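Toll-receptor-related 2 (Hydra vulgaris, PDB 4W8H) probably relays signals inside the cell through its flavodoxin-like TIR domain, the part crystallised here, as a Toll-related membrane receptor of a lower metazoan. Local coordinates at residues R115-F118 with W119-L122. Numbering follows the deposited sequence. Where two conformers were deposited one is given.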
ATOM      1  N   ARG A 115     -16.040   3.710  -8.482  1.00 16.64           N
ATOM      2  CA  ARG A 115     -15.003   2.806  -8.918  1.00 15.48           C
ATOM      3  C   ARG A 115     -14.452   3.195 -10.270  1.00 16.47           C
ATOM      4  O   ARG A 115     -13.254   3.008 -10.474  1.00 15.01           O
ATOM      5  CB  ARG A 115     -15.472   1.339  -8.865  1.00 16.83           C
ATOM      6  CG  ARG A 115     -14.448   0.450  -8.293  1.00 15.81           C
ATOM      7  CD  ARG A 115     -14.914  -0.958  -8.161  1.00 11.86           C
ATOM      8  NE  ARG A 115     -15.178  -1.338  -6.780  1.00  9.33           N
ATOM      9  CZ  ARG A 115     -15.749  -2.468  -6.402  1.00  9.32           C
ATOM     10  NH1 ARG A 115     -16.176  -3.337  -7.315  1.00 11.33           N
ATOM     11  NH2 ARG A 115     -15.994  -2.709  -5.135  1.00 12.17           N
ATOM     12  N   PRO A 116     -15.287   3.776 -11.175  1.00 17.58           N
ATOM     13  CA  PRO A 116     -14.733   4.204 -12.468  1.00 19.39           C
ATOM     14  C   PRO A 116     -13.580   5.236 -12.385  1.00 18.75           C
ATOM     15  O   PRO A 116     -12.936   5.403 -13.418  1.00 22.29           O
ATOM     16  CB  PRO A 116     -15.961   4.769 -13.217  1.00 22.47           C
ATOM     17  CG  PRO A 116     -17.112   3.990 -12.652  1.00 20.35           C
ATOM     18  CD  PRO A 116     -16.764   3.822 -11.179  1.00 19.03           C
ATOM     19  N   VAL A 117     -13.333   5.890 -11.239  1.00 17.55           N
ATOM     20  CA  VAL A 117     -12.197   6.823 -11.127  1.00 18.39           C
ATOM     21  C   VAL A 117     -11.074   6.356 -10.179  1.00 14.21           C
ATOM     22  O   VAL A 117     -10.057   7.043 -10.000  1.00 12.68           O
ATOM     23  CB  VAL A 117     -12.651   8.234 -10.708  1.00 19.73           C
ATOM     24  CG1 VAL A 117     -13.728   8.766 -11.656  1.00 22.70           C
ATOM     25  CG2 VAL A 117     -13.177   8.256  -9.311  1.00 19.34           C
ATOM     26  N   PHE A 118     -11.238   5.186  -9.598  1.00 12.88           N
ATOM     27  CA  PHE A 118     -10.262   4.626  -8.676  1.00 10.70           C
ATOM     28  C   PHE A 118      -8.858   4.564  -9.268  1.00  9.21           C
ATOM     29  O   PHE A 118      -7.895   5.062  -8.677  1.00  8.97           O
ATOM     30  CB  PHE A 118     -10.721   3.229  -8.234  1.00  9.51           C
ATOM     31  CG  PHE A 118      -9.803   2.590  -7.218  1.00  8.55           C
ATOM     32  CD1 PHE A 118      -9.976   2.834  -5.864  1.00  9.28           C
ATOM     33  CD2 PHE A 118      -8.793   1.776  -7.637  1.00  8.15           C
ATOM     34  CE1 PHE A 118      -9.116   2.241  -4.929  1.00 10.33           C
ATOM     35  CE2 PHE A 118      -7.934   1.186  -6.722  1.00  9.23           C
ATOM     36  CZ  PHE A 118      -8.105   1.412  -5.374  1.00  9.18           C
ATOM     37  N   TRP A 119      -8.700   3.918 -10.420  1.00  9.18           N
ATOM     38  CA  TRP A 119      -7.358   3.709 -10.935  1.00  8.70           C
ATOM     39  C   TRP A 119      -6.755   5.044 -11.370  1.00  8.10           C
ATOM     40  O   TRP A 119      -5.595   5.278 -11.141  1.00  7.99           O
ATOM     41  CB  TRP A 119      -7.369   2.692 -12.104  1.00 10.02           C
ATOM     42  CG  TRP A 119      -7.832   1.365 -11.648  1.00  9.42           C
ATOM     43  CD1 TRP A 119      -9.000   0.724 -11.961  1.00 11.71           C
ATOM     44  CD2 TRP A 119      -7.146   0.498 -10.744  1.00  8.32           C
ATOM     45  NE1 TRP A 119      -9.073  -0.487 -11.331  1.00 11.05           N
ATOM     46  CE2 TRP A 119      -7.952  -0.656 -10.572  1.00  8.75           C
ATOM     47  CE3 TRP A 119      -5.915   0.554 -10.075  1.00  7.91           C
ATOM     48  CZ2 TRP A 119      -7.602  -1.694  -9.719  1.00  8.92           C
ATOM     49  CZ3 TRP A 119      -5.550  -0.527  -9.284  1.00  9.08           C
ATOM     50  CH2 TRP A 119      -6.404  -1.616  -9.089  1.00  9.12           C
ATOM     51  N   ARG A 120      -7.538   5.907 -12.002  1.00  9.49           N
ATOM     52  CA  ARG A 120      -7.095   7.244 -12.379  0.54  9.25           C
ATOM     53  C   ARG A 120      -6.517   7.974 -11.166  1.00  7.81           C
ATOM     54  O   ARG A 120      -5.465   8.592 -11.228  1.00  8.48           O
ATOM     55  CB  ARG A 120      -8.274   8.033 -12.959  0.54 12.55           C
ATOM     56  CG  ARG A 120      -7.981   9.477 -13.322  0.54 14.32           C
ATOM     57  CD  ARG A 120      -9.311  10.235 -13.537  0.54 17.00           C
ATOM     58  NE  ARG A 120     -10.033  10.500 -12.282  0.54 16.32           N
ATOM     59  CZ  ARG A 120     -11.187  11.169 -12.192  0.54 18.36           C
ATOM     60  NH1 ARG A 120     -11.745  11.354 -11.007  0.54 19.74           N
ATOM     61  NH2 ARG A 120     -11.790  11.665 -13.270  0.54 15.87           N
ATOM     62  N   ASN A 121      -7.253   7.930 -10.075  1.00  9.05           N
ATOM     63  CA  ASN A 121      -6.815   8.638  -8.880  1.00  9.48           C
ATOM     64  C   ASN A 121      -5.543   8.043  -8.285  1.00  8.04           C
ATOM     65  O   ASN A 121      -4.630   8.769  -7.885  1.00  9.28           O
ATOM     66  CB  ASN A 121      -7.922   8.629  -7.816  1.00 11.48           C
ATOM     67  CG  ASN A 121      -9.124   9.486  -8.199  1.00 13.83           C
ATOM     68  OD1 ASN A 121      -9.080  10.292  -9.133  1.00 15.61           O
ATOM     69  ND2 ASN A 121     -10.208   9.298  -7.468  1.00 16.48           N
ATOM     70  N   LEU A 122      -5.483   6.724  -8.229  1.00  7.02           N
ATOM     71  CA  LEU A 122      -4.313   6.055  -7.694  1.00  5.94           C
ATOM     72  C   LEU A 122      -3.075   6.392  -8.529  1.00  6.23           C
ATOM     73  O   LEU A 122      -2.030   6.801  -8.003  1.00  7.33           O
ATOM     74  CB  LEU A 122      -4.558   4.547  -7.679  1.00  6.17           C
ATOM     75  CG  LEU A 122      -3.399   3.697  -7.179  1.00  7.06           C
ATOM     76  CD1 LEU A 122      -2.986   4.060  -5.722  1.00  8.30           C
ATOM     77  CD2 LEU A 122      -3.737   2.222  -7.224  1.00  7.89           C
TER
HETATM   78  O   HOH W   1     -11.139   2.975 -12.112  1.00 16.11           O
HETATM   79  O   HOH W   2     -10.104   5.040 -13.338  1.00 24.40           O
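Asn121 N donates a hydrogen bond to Val117 O at 2.9 Å and Leu122 N to Phe118 O at 3.0 Å, the regular i+4 to i pattern, near the start of helix 115-127, the C-terminal helix of the flavodoxin-like TIR fold. In the two preceding i/i+4 pairs waters bridge the backbone: water 1 joins Arg115 O, which also takes a direct bond from Phe118 N, to Trp119 N, and water 2 joins Pro116 O to Arg120 N. On the inner side, Phe118 and Trp119 form a T-shaped pair, planes at 88°, with Phe118 CD2 3.7 Å from Trp119 CD2 over the indole face. Phe118 CG, anti to its own N (chi1 -177°), carries the ring toward Trp109, Leu107 and Ile90, while Trp119 lies against Thr22 and Leu23 of helix 16-29, with Lys26 in cation-pi contact. Leu122 CD2 approaches the Phe118 ring obliquely. On the outer side, in the conformer given, one of two, Arg120 runs alongside Val117; a bend at chi3 (73°) lays its guanidinium face over the valine, with NH1 3.3 Å from Val117 CB. Asn121 OD1 meets that guanidinium at its edge, accepting from Arg120 NE at 3.3 Å, with the donor above the amide plane.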